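Local coordinates for monosaccharide ABC transporter substrate-binding protein, CUT2 family (PDB 4YHS) that probably captures a sugar or related small solute in the periplasm and delivers it to a CUT2-family ABC importer, at residues Y49-W59 / I305-E315; I109-A119 / E136-V144. One frame throughout, in Å; residues are numbered along the deposited sequence.

Contact 1: residues Y49-W59 / I305-E315; sequences YVPLEKASKPW and IAVDQAVRILE
Two carboxylates of segment 305-315, Asp308 and Glu315, collect four of the donors of the irregular segment 49-59 that runs past them. Asp308 divides its oxygens. OD1 accepts the backbone N-H of Leu52 in a nearly straight bond (169°) from N at 2.9 Å, tilted out of the carboxylate plane, while OD2 takes the hydroxyl of Tyr49 on its anti lone pair, OH to OD2 2.6 Å, and on its syn side, likewise tilted out of plane, a salt bridge from NE of Arg312. The same guanidinium reaches the carbonyl O of Val50 only weakly through NH2, and CD2 of Leu52 lies over one of its faces; its NH1 is taken by the carbonyl of Asp318. With CG of Tyr49 anti to the backbone N (chi1 -170°), the ring is set so that CG1 of Ile305 lies over the centre of one face, a CH-pi contact. At the far end, OE2 of Glu315 is gripped by Ser56 N at 2.8 Å and by Trp59 NE1 at 2.9 Å, the latter in the indole plane. OE1 receives a water that also donates to Lys54 O, and pairs with Lys317. Leu314 CB sits over the six-membered ring of Trp59, 3.8 Å from its centroid. A leucine in place of Trp59 would probably leave OE2 short of one donor and Leu314 CB without the flat indole face it packs on. Carboxylates thus bind N-H and hydroxyl groups of the link between strands 43-49 and 60-65, tying it to helix 299-314 in a Rossmann-like lobe of a periplasmic binding protein.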
loop_
_atom_site.group_PDB
_atom_site.type_symbol
_atom_site.label_atom_id
_atom_site.label_comp_id
_atom_site.label_asym_id
_atom_site.label_seq_id
_atom_site.Cartn_x
_atom_site.Cartn_y
_atom_site.Cartn_z
ATOM N N TYR A 49 4.242 -14.185 8.791
ATOM C CA TYR A 49 2.903 -14.584 8.402
ATOM C C TYR A 49 2.993 -15.911 7.670
ATOM O O TYR A 49 3.729 -16.032 6.690
ATOM C CB TYR A 49 2.206 -13.555 7.504
ATOM C CG TYR A 49 0.752 -13.913 7.349
ATOM C CD1 TYR A 49 0.337 -14.816 6.383
ATOM C CD2 TYR A 49 -0.191 -13.409 8.208
ATOM C CE1 TYR A 49 -0.992 -15.193 6.282
ATOM C CE2 TYR A 49 -1.523 -13.769 8.114
ATOM C CZ TYR A 49 -1.922 -14.656 7.155
ATOM O OH TYR A 49 -3.259 -15.023 7.085
ATOM N N VAL A 50 2.271 -16.901 8.186
ATOM C CA VAL A 50 2.191 -18.224 7.585
ATOM C C VAL A 50 0.768 -18.572 7.178
ATOM O O VAL A 50 -0.104 -18.711 8.034
ATOM C CB VAL A 50 2.713 -19.295 8.567
ATOM C CG1 VAL A 50 2.716 -20.641 7.904
ATOM C CG2 VAL A 50 4.112 -18.930 9.034
ATOM N N PRO A 51 0.523 -18.738 5.879
ATOM C CA PRO A 51 -0.829 -19.119 5.467
ATOM C C PRO A 51 -1.047 -20.622 5.566
ATOM O O PRO A 51 -0.106 -21.398 5.886
ATOM C CB PRO A 51 -0.874 -18.648 4.016
ATOM C CG PRO A 51 0.510 -18.934 3.527
ATOM C CD PRO A 51 1.421 -18.643 4.712
ATOM N N LEU A 52 -2.292 -21.039 5.337
ATOM C CA LEU A 52 -2.624 -22.452 5.232
ATOM C C LEU A 52 -1.998 -23.063 3.993
ATOM O O LEU A 52 -1.768 -22.366 3.000
ATOM C CB LEU A 52 -4.140 -22.656 5.186
ATOM C CG LEU A 52 -4.960 -22.201 6.393
ATOM C CD1 LEU A 52 -6.452 -22.308 6.084
ATOM C CD2 LEU A 52 -4.612 -22.994 7.655
ATOM N N GLU A 53 -1.723 -24.371 4.054
ATOM C CA GLU A 53 -1.276 -25.105 2.878
ATOM C C GLU A 53 -2.375 -25.246 1.830
ATOM O O GLU A 53 -2.131 -25.051 0.638
ATOM C CB GLU A 53 -0.745 -26.497 3.290
ATOM C CG GLU A 53 0.651 -26.429 3.898
ATOM C CD GLU A 53 1.657 -25.765 2.962
ATOM O OE1 GLU A 53 2.020 -26.396 1.948
ATOM O OE2 GLU A 53 2.063 -24.604 3.221
ATOM N N LYS A 54 -3.584 -25.568 2.286
ATOM C CA LYS A 54 -4.739 -25.761 1.411
ATOM C C LYS A 54 -6.029 -25.460 2.155
ATOM O O LYS A 54 -6.089 -25.617 3.378
ATOM C CB LYS A 54 -4.803 -27.207 0.894
ATOM C CG LYS A 54 -4.006 -27.486 -0.383
ATOM C CD LYS A 54 -4.584 -26.770 -1.591
ATOM C CE LYS A 54 -3.853 -27.143 -2.864
ATOM N NZ LYS A 54 -4.492 -26.515 -4.054
ATOM N N ALA A 55 -7.065 -25.055 1.422
ATOM C CA ALA A 55 -8.418 -25.042 1.961
ATOM C C ALA A 55 -8.963 -26.459 1.987
ATOM O O ALA A 55 -8.521 -27.312 1.216
ATOM C CB ALA A 55 -9.318 -24.151 1.132
ATOM N N SER A 56 -9.937 -26.698 2.859
ATOM C CA SER A 56 -10.571 -28.010 2.997
ATOM C C SER A 56 -11.730 -28.171 2.037
ATOM O O SER A 56 -12.271 -29.266 1.864
ATOM C CB SER A 56 -11.078 -28.190 4.414
ATOM O OG SER A 56 -12.096 -27.237 4.670
ATOM N N LYS A 57 -12.152 -27.071 1.436
ATOM C CA LYS A 57 -13.232 -27.134 0.476
ATOM C C LYS A 57 -13.138 -25.910 -0.390
ATOM O O LYS A 57 -12.442 -24.974 -0.021
ATOM C CB LYS A 57 -14.597 -27.226 1.160
ATOM C CG LYS A 57 -15.040 -26.013 1.960
ATOM C CD LYS A 57 -16.561 -26.104 2.237
ATOM C CE LYS A 57 -17.383 -25.307 1.202
ATOM N NZ LYS A 57 -18.859 -25.288 1.452
ATOM N N PRO A 58 -13.821 -25.916 -1.544
ATOM C CA PRO A 58 -13.715 -24.779 -2.462
ATOM C C PRO A 58 -14.611 -23.620 -2.027
ATOM O O PRO A 58 -15.614 -23.289 -2.681
ATOM C CB PRO A 58 -14.150 -25.371 -3.815
ATOM C CG PRO A 58 -14.442 -26.834 -3.568
ATOM C CD PRO A 58 -14.641 -27.000 -2.113
ATOM N N TRP A 59 -14.228 -22.984 -0.923
ATOM C CA TRP A 59 -14.958 -21.825 -0.425
ATOM C C TRP A 59 -15.189 -20.810 -1.542
ATOM O O TRP A 59 -14.333 -20.612 -2.397
ATOM C CB TRP A 59 -14.199 -21.163 0.724
ATOM C CG TRP A 59 -13.944 -22.088 1.879
ATOM C CD1 TRP A 59 -12.758 -22.668 2.231
ATOM C CD2 TRP A 59 -14.911 -22.539 2.819
ATOM N NE1 TRP A 59 -12.925 -23.458 3.340
ATOM C CE2 TRP A 59 -14.244 -23.407 3.717
ATOM C CE3 TRP A 59 -16.277 -22.312 2.980
ATOM C CZ2 TRP A 59 -14.892 -24.017 4.771
ATOM C CZ3 TRP A 59 -16.926 -22.925 4.033
ATOM C CH2 TRP A 59 -16.234 -23.771 4.915
ATOM N N ILE A 305 -3.036 -12.322 2.011
ATOM C CA ILE A 305 -3.381 -12.474 3.416
ATOM C C ILE A 305 -4.890 -12.400 3.629
ATOM O O ILE A 305 -5.431 -13.169 4.413
ATOM C CB ILE A 305 -2.662 -11.413 4.292
ATOM C CG1 ILE A 305 -1.189 -11.827 4.430
ATOM C CG2 ILE A 305 -3.301 -11.308 5.707
ATOM C CD1 ILE A 305 -0.312 -10.813 5.043
ATOM N N ALA A 306 -5.572 -11.489 2.932
ATOM C CA ALA A 306 -7.032 -11.387 3.043
ATOM C C ALA A 306 -7.723 -12.702 2.679
ATOM O O ALA A 306 -8.661 -13.124 3.338
ATOM C CB ALA A 306 -7.554 -10.281 2.138
ATOM N N VAL A 307 -7.255 -13.340 1.614
ATOM C CA VAL A 307 -7.814 -14.614 1.210
ATOM C C VAL A 307 -7.530 -15.669 2.273
ATOM O O VAL A 307 -8.445 -16.403 2.682
ATOM C CB VAL A 307 -7.259 -15.078 -0.150
ATOM C CG1 VAL A 307 -7.664 -16.541 -0.473
ATOM C CG2 VAL A 307 -7.739 -14.146 -1.248
ATOM N N ASP A 308 -6.279 -15.752 2.727
ATOM C CA ASP A 308 -5.931 -16.719 3.771
ATOM C C ASP A 308 -6.745 -16.517 5.047
ATOM O O ASP A 308 -7.263 -17.474 5.635
ATOM C CB ASP A 308 -4.445 -16.648 4.120
ATOM C CG ASP A 308 -4.026 -17.757 5.084
ATOM O OD1 ASP A 308 -4.234 -18.934 4.742
ATOM O OD2 ASP A 308 -3.502 -17.470 6.185
ATOM N N GLN A 309 -6.868 -15.266 5.468
ATOM C CA GLN A 309 -7.692 -14.933 6.606
ATOM C C GLN A 309 -9.150 -15.437 6.433
ATOM O O GLN A 309 -9.732 -16.036 7.349
ATOM C CB GLN A 309 -7.693 -13.420 6.818
ATOM C CG GLN A 309 -6.471 -12.839 7.552
ATOM C CD GLN A 309 -6.454 -11.341 7.484
ATOM O OE1 GLN A 309 -6.940 -10.760 6.513
ATOM N NE2 GLN A 309 -5.951 -10.698 8.529
ATOM N N ALA A 310 -9.745 -15.161 5.275
ATOM C CA ALA A 310 -11.126 -15.559 5.023
ATOM C C ALA A 310 -11.276 -17.060 5.182
ATOM O O ALA A 310 -12.200 -17.533 5.832
ATOM C CB ALA A 310 -11.574 -15.147 3.645
ATOM N N VAL A 311 -10.357 -17.803 4.579
ATOM C CA VAL A 311 -10.427 -19.269 4.607
ATOM C C VAL A 311 -10.285 -19.764 6.050
ATOM O O VAL A 311 -11.064 -20.602 6.510
ATOM C CB VAL A 311 -9.348 -19.874 3.674
ATOM C CG1 VAL A 311 -9.263 -21.403 3.827
ATOM C CG2 VAL A 311 -9.673 -19.489 2.191
ATOM N N ARG A 312 -9.337 -19.203 6.787
ATOM C CA ARG A 312 -9.115 -19.641 8.175
ATOM C C ARG A 312 -10.382 -19.430 9.025
ATOM O O ARG A 312 -10.772 -20.307 9.808
ATOM C CB ARG A 312 -7.922 -18.900 8.800
ATOM C CG ARG A 312 -6.556 -19.353 8.303
ATOM C CD ARG A 312 -5.414 -18.407 8.766
ATOM N NE ARG A 312 -4.114 -18.991 8.452
ATOM C CZ ARG A 312 -3.549 -19.983 9.137
ATOM N NH1 ARG A 312 -4.173 -20.509 10.196
ATOM N NH2 ARG A 312 -2.352 -20.461 8.770
ATOM N N ILE A 313 -11.018 -18.273 8.848
ATOM C CA ILE A 313 -12.249 -17.951 9.567
ATOM C C ILE A 313 -13.328 -18.968 9.193
ATOM O O ILE A 313 -13.944 -19.595 10.067
ATOM C CB ILE A 313 -12.691 -16.495 9.253
ATOM C CG1 ILE A 313 -11.722 -15.493 9.869
ATOM C CG2 ILE A 313 -14.104 -16.178 9.762
ATOM C CD1 ILE A 313 -11.827 -14.122 9.250
ATOM N N LEU A 314 -13.538 -19.173 7.898
ATOM C CA LEU A 314 -14.581 -20.095 7.437
ATOM C C LEU A 314 -14.352 -21.514 7.977
ATOM O O LEU A 314 -15.306 -22.285 8.198
ATOM C CB LEU A 314 -14.646 -20.121 5.899
ATOM C CG LEU A 314 -15.240 -18.877 5.234
ATOM C CD1 LEU A 314 -14.889 -18.869 3.780
ATOM C CD2 LEU A 314 -16.730 -18.912 5.401
ATOM N N GLU A 315 -13.096 -21.859 8.213
ATOM C CA GLU A 315 -12.766 -23.210 8.679
ATOM C C GLU A 315 -12.590 -23.289 10.202
ATOM O O GLU A 315 -12.251 -24.343 10.742
ATOM C CB GLU A 315 -11.500 -23.695 7.962
ATOM C CG GLU A 315 -11.703 -23.843 6.457
ATOM C CD GLU A 315 -10.511 -24.449 5.764
ATOM O OE1 GLU A 315 -9.525 -24.804 6.451
ATOM O OE2 GLU A 315 -10.560 -24.581 4.528
HETATM O O HOH W 1 -7.460 -26.256 5.572
#

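Contact 2: residues I109-A119 / E136-V144; sequences IEDCVASGTDA and EIAKKKIPV
Ile109 and Val113, one helical turn apart, present the ridge against which Ile137 and Ile142 are fitted. CD1 of Ile137 presses on CG2 of Ile109 at 3.3 Å, tighter than normal van der Waals contact, the two side chains crossing at about a right angle. The shaft of Ile137 also meets the next bump, CG1 lying 4.0 Å from CG2 of Val113. Val113 splits its branches between two neighbours: CG1, anti to the backbone N (chi1 174°), turns to CD1 of Ile142 at 3.7 Å, while CG2 is left for Ile137. The extended chain of Lys140 brings CD and NZ up to CG1 of Val113, NZ 3.8 Å from it. Ile142 in turn wedges between the helix and the segment that follows it, its CG2 against the carbonyl O of Asp118, 3.6 Å away, and against Ala119 CA. Ala119 CA meets Pro143 O at 3.5 Å in a CA-H...O contact where the two strands begin to run side by side. No direct hydrogen bond crosses the interface; at its exposed margin one water donates to both Glu110 OE2 and Glu136 OE1, and Glu136 OE2 has a salt bridge to Lys132. Both Val113 and Ile142 also pack on Val120 of strand 119-122, and Cys112 is joined by a disulfide to Cys62. Here two neighbouring helices and the loops leading into parallel strands 119-122 and 144-147 pack together, as in the repeated beta-alpha-beta units of a periplasmic binding protein lobe.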
loop_
_atom_site.group_PDB
_atom_site.type_symbol
_atom_site.label_atom_id
_atom_site.label_comp_id
_atom_site.label_asym_id
_atom_site.label_seq_id
_atom_site.Cartn_x
_atom_site.Cartn_y
_atom_site.Cartn_z
ATOM N N ILE A 109 -21.704 -5.617 -3.810
ATOM C CA ILE A 109 -21.637 -6.437 -2.593
ATOM C C ILE A 109 -23.004 -7.057 -2.244
ATOM O O ILE A 109 -23.100 -8.259 -1.971
ATOM C CB ILE A 109 -21.113 -5.595 -1.375
ATOM C CG1 ILE A 109 -19.635 -5.249 -1.577
ATOM C CG2 ILE A 109 -21.336 -6.324 -0.058
ATOM C CD1 ILE A 109 -19.109 -4.070 -0.699
ATOM N N GLU A 110 -24.061 -6.254 -2.237
ATOM C CA GLU A 110 -25.394 -6.792 -1.969
ATOM C C GLU A 110 -25.690 -7.939 -2.940
ATOM O O GLU A 110 -26.192 -8.995 -2.548
ATOM C CB GLU A 110 -26.465 -5.724 -2.102
ATOM C CG GLU A 110 -26.527 -4.743 -0.960
ATOM C CD GLU A 110 -27.531 -3.644 -1.181
ATOM O OE1 GLU A 110 -27.757 -3.233 -2.349
ATOM O OE2 GLU A 110 -28.104 -3.200 -0.173
ATOM N N ASP A 111 -25.366 -7.709 -4.207
ATOM C CA ASP A 111 -25.652 -8.694 -5.238
ATOM C C ASP A 111 -24.808 -9.964 -5.063
ATOM O O ASP A 111 -25.332 -11.064 -5.267
ATOM C CB ASP A 111 -25.428 -8.086 -6.620
ATOM C CG ASP A 111 -26.451 -7.011 -6.970
ATOM O OD1 ASP A 111 -27.470 -6.846 -6.262
ATOM O OD2 ASP A 111 -26.237 -6.342 -7.989
ATOM N N CYS A 112 -23.541 -9.857 -4.679
ATOM C CA CYS A 112 -22.709 -11.074 -4.635
ATOM C C CYS A 112 -23.167 -11.885 -3.422
ATOM O O CYS A 112 -23.153 -13.119 -3.460
ATOM C CB CYS A 112 -21.194 -10.782 -4.621
ATOM S SG CYS A 112 -20.472 -10.186 -3.104
ATOM N N VAL A 113 -23.638 -11.208 -2.379
ATOM C CA VAL A 113 -24.165 -11.919 -1.210
ATOM C C VAL A 113 -25.514 -12.589 -1.522
ATOM O O VAL A 113 -25.773 -13.726 -1.104
ATOM C CB VAL A 113 -24.330 -10.990 -0.007
ATOM C CG1 VAL A 113 -25.015 -11.750 1.154
ATOM C CG2 VAL A 113 -22.961 -10.460 0.407
ATOM N N ALA A 114 -26.384 -11.884 -2.239
ATOM C CA ALA A 114 -27.689 -12.442 -2.597
ATOM C C ALA A 114 -27.528 -13.646 -3.532
ATOM O O ALA A 114 -28.276 -14.613 -3.457
ATOM C CB ALA A 114 -28.561 -11.386 -3.243
ATOM N N SER A 115 -26.514 -13.599 -4.381
ATOM C CA SER A 115 -26.275 -14.693 -5.316
ATOM C C SER A 115 -25.747 -15.933 -4.610
ATOM O O SER A 115 -25.929 -17.057 -5.086
ATOM C CB SER A 115 -25.297 -14.254 -6.405
ATOM O OG SER A 115 -25.953 -13.400 -7.324
ATOM N N GLY A 116 -25.111 -15.716 -3.460
ATOM C CA GLY A 116 -24.579 -16.790 -2.648
ATOM C C GLY A 116 -23.078 -16.731 -2.597
ATOM O O GLY A 116 -22.402 -16.836 -3.627
ATOM N N THR A 117 -22.552 -16.551 -1.386
ATOM C CA THR A 117 -21.120 -16.543 -1.158
ATOM C C THR A 117 -20.807 -16.942 0.292
ATOM O O THR A 117 -21.691 -16.894 1.158
ATOM C CB THR A 117 -20.527 -15.168 -1.457
ATOM O OG1 THR A 117 -19.117 -15.267 -1.535
ATOM C CG2 THR A 117 -20.902 -14.166 -0.381
ATOM N N ASP A 118 -19.568 -17.341 0.548
ATOM C CA ASP A 118 -19.150 -17.731 1.891
ATOM C C ASP A 118 -18.493 -16.624 2.705
ATOM O O ASP A 118 -18.688 -16.568 3.917
ATOM C CB ASP A 118 -18.213 -18.935 1.800
ATOM C CG ASP A 118 -18.882 -20.130 1.175
ATOM O OD1 ASP A 118 -20.071 -20.374 1.476
ATOM O OD2 ASP A 118 -18.229 -20.845 0.397
ATOM N N ALA A 119 -17.721 -15.760 2.044
ATOM C CA ALA A 119 -17.072 -14.611 2.685
ATOM C C ALA A 119 -16.959 -13.469 1.680
ATOM O O ALA A 119 -16.983 -13.704 0.474
ATOM C CB ALA A 119 -15.679 -14.988 3.220
ATOM N N GLU A 136 -25.355 -5.704 7.751
ATOM C CA GLU A 136 -26.398 -6.600 7.264
ATOM C C GLU A 136 -25.819 -7.948 6.839
ATOM O O GLU A 136 -26.389 -8.993 7.135
ATOM C CB GLU A 136 -27.151 -5.912 6.124
ATOM C CG GLU A 136 -27.883 -4.664 6.608
ATOM C CD GLU A 136 -28.430 -3.795 5.496
ATOM O OE1 GLU A 136 -28.025 -3.970 4.326
ATOM O OE2 GLU A 136 -29.260 -2.912 5.807
ATOM N N ILE A 137 -24.673 -7.922 6.165
ATOM C CA ILE A 137 -23.959 -9.129 5.809
ATOM C C ILE A 137 -23.545 -9.940 7.028
ATOM O O ILE A 137 -23.602 -11.170 7.021
ATOM C CB ILE A 137 -22.694 -8.790 4.998
ATOM C CG1 ILE A 137 -23.086 -8.192 3.650
ATOM C CG2 ILE A 137 -21.815 -10.008 4.805
ATOM C CD1 ILE A 137 -21.975 -7.349 3.050
ATOM N N ALA A 138 -23.093 -9.245 8.066
ATOM C CA ALA A 138 -22.643 -9.908 9.283
ATOM C C ALA A 138 -23.810 -10.641 9.950
ATOM O O ALA A 138 -23.632 -11.726 10.489
ATOM C CB ALA A 138 -22.020 -8.894 10.234
ATOM N N LYS A 139 -25.004 -10.063 9.890
ATOM C CA LYS A 139 -26.199 -10.733 10.433
ATOM C C LYS A 139 -26.481 -12.074 9.741
ATOM O O LYS A 139 -27.259 -12.888 10.247
ATOM C CB LYS A 139 -27.431 -9.833 10.312
ATOM C CG LYS A 139 -27.409 -8.613 11.224
ATOM C CD LYS A 139 -28.719 -7.833 11.159
ATOM C CE LYS A 139 -28.605 -6.494 11.888
ATOM N NZ LYS A 139 -29.938 -5.867 12.152
ATOM N N LYS A 140 -25.851 -12.307 8.587
ATOM C CA LYS A 140 -26.032 -13.567 7.856
ATOM C C LYS A 140 -24.877 -14.510 8.094
ATOM O O LYS A 140 -24.724 -15.512 7.392
ATOM C CB LYS A 140 -26.184 -13.322 6.350
ATOM C CG LYS A 140 -27.457 -12.619 5.954
ATOM C CD LYS A 140 -27.345 -12.108 4.534
ATOM C CE LYS A 140 -28.691 -12.014 3.842
ATOM N NZ LYS A 140 -28.547 -11.288 2.544
ATOM N N LYS A 141 -24.042 -14.172 9.070
ATOM C CA LYS A 141 -22.906 -15.008 9.449
ATOM C C LYS A 141 -21.889 -15.187 8.319
ATOM O O LYS A 141 -21.212 -16.209 8.215
ATOM C CB LYS A 141 -23.394 -16.371 9.922
ATOM C CG LYS A 141 -24.445 -16.275 11.006
ATOM C CD LYS A 141 -25.038 -17.646 11.324
ATOM C CE LYS A 141 -24.324 -18.311 12.485
ATOM N NZ LYS A 141 -25.083 -18.079 13.725
ATOM N N ILE A 142 -21.768 -14.164 7.493
ATOM C CA ILE A 142 -20.742 -14.127 6.461
ATOM C C ILE A 142 -19.543 -13.256 6.906
ATOM O O ILE A 142 -19.717 -12.070 7.167
ATOM C CB ILE A 142 -21.337 -13.587 5.149
ATOM C CG1 ILE A 142 -22.416 -14.558 4.613
ATOM C CG2 ILE A 142 -20.237 -13.366 4.112
ATOM C CD1 ILE A 142 -23.230 -13.995 3.475
ATOM N N PRO A 143 -18.336 -13.840 6.987
ATOM C CA PRO A 143 -17.178 -13.037 7.407
ATOM C C PRO A 143 -16.874 -11.932 6.404
ATOM O O PRO A 143 -16.964 -12.174 5.191
ATOM C CB PRO A 143 -16.031 -14.050 7.448
ATOM C CG PRO A 143 -16.657 -15.374 7.474
ATOM C CD PRO A 143 -17.973 -15.254 6.792
ATOM N N VAL A 144 -16.501 -10.755 6.901
ATOM C CA VAL A 144 -16.142 -9.636 6.037
ATOM C C VAL A 144 -14.708 -9.236 6.378
ATOM O O VAL A 144 -14.390 -8.914 7.529
ATOM C CB VAL A 144 -17.103 -8.433 6.203
ATOM C CG1 VAL A 144 -16.710 -7.314 5.267
ATOM C CG2 VAL A 144 -18.562 -8.868 5.945
HETATM O O HOH W 2 -27.376 -2.136 2.433
#

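Overall arrangement
Both contacts are partly buried and belong to the same lobe, their centres about 17 Å apart, with contact 2 nested along the chain inside the loop that contact 1 closes. They meet where Leu314 and Ile313 of helix 299-314 pack on Asp118, Ala119 and Pro143, so strands 119-122 and 144-147 have helix 299-314 on one side and helices 102-115 and 131-138 on the other. Their chemistry differs with their role. Contact 1 holds a segment without regular structure, and does so with carboxylates as well as apolar packing; contact 2 joins successive helices and strand entrances by aliphatic interlocking, its charged ends at the solvent-facing margin.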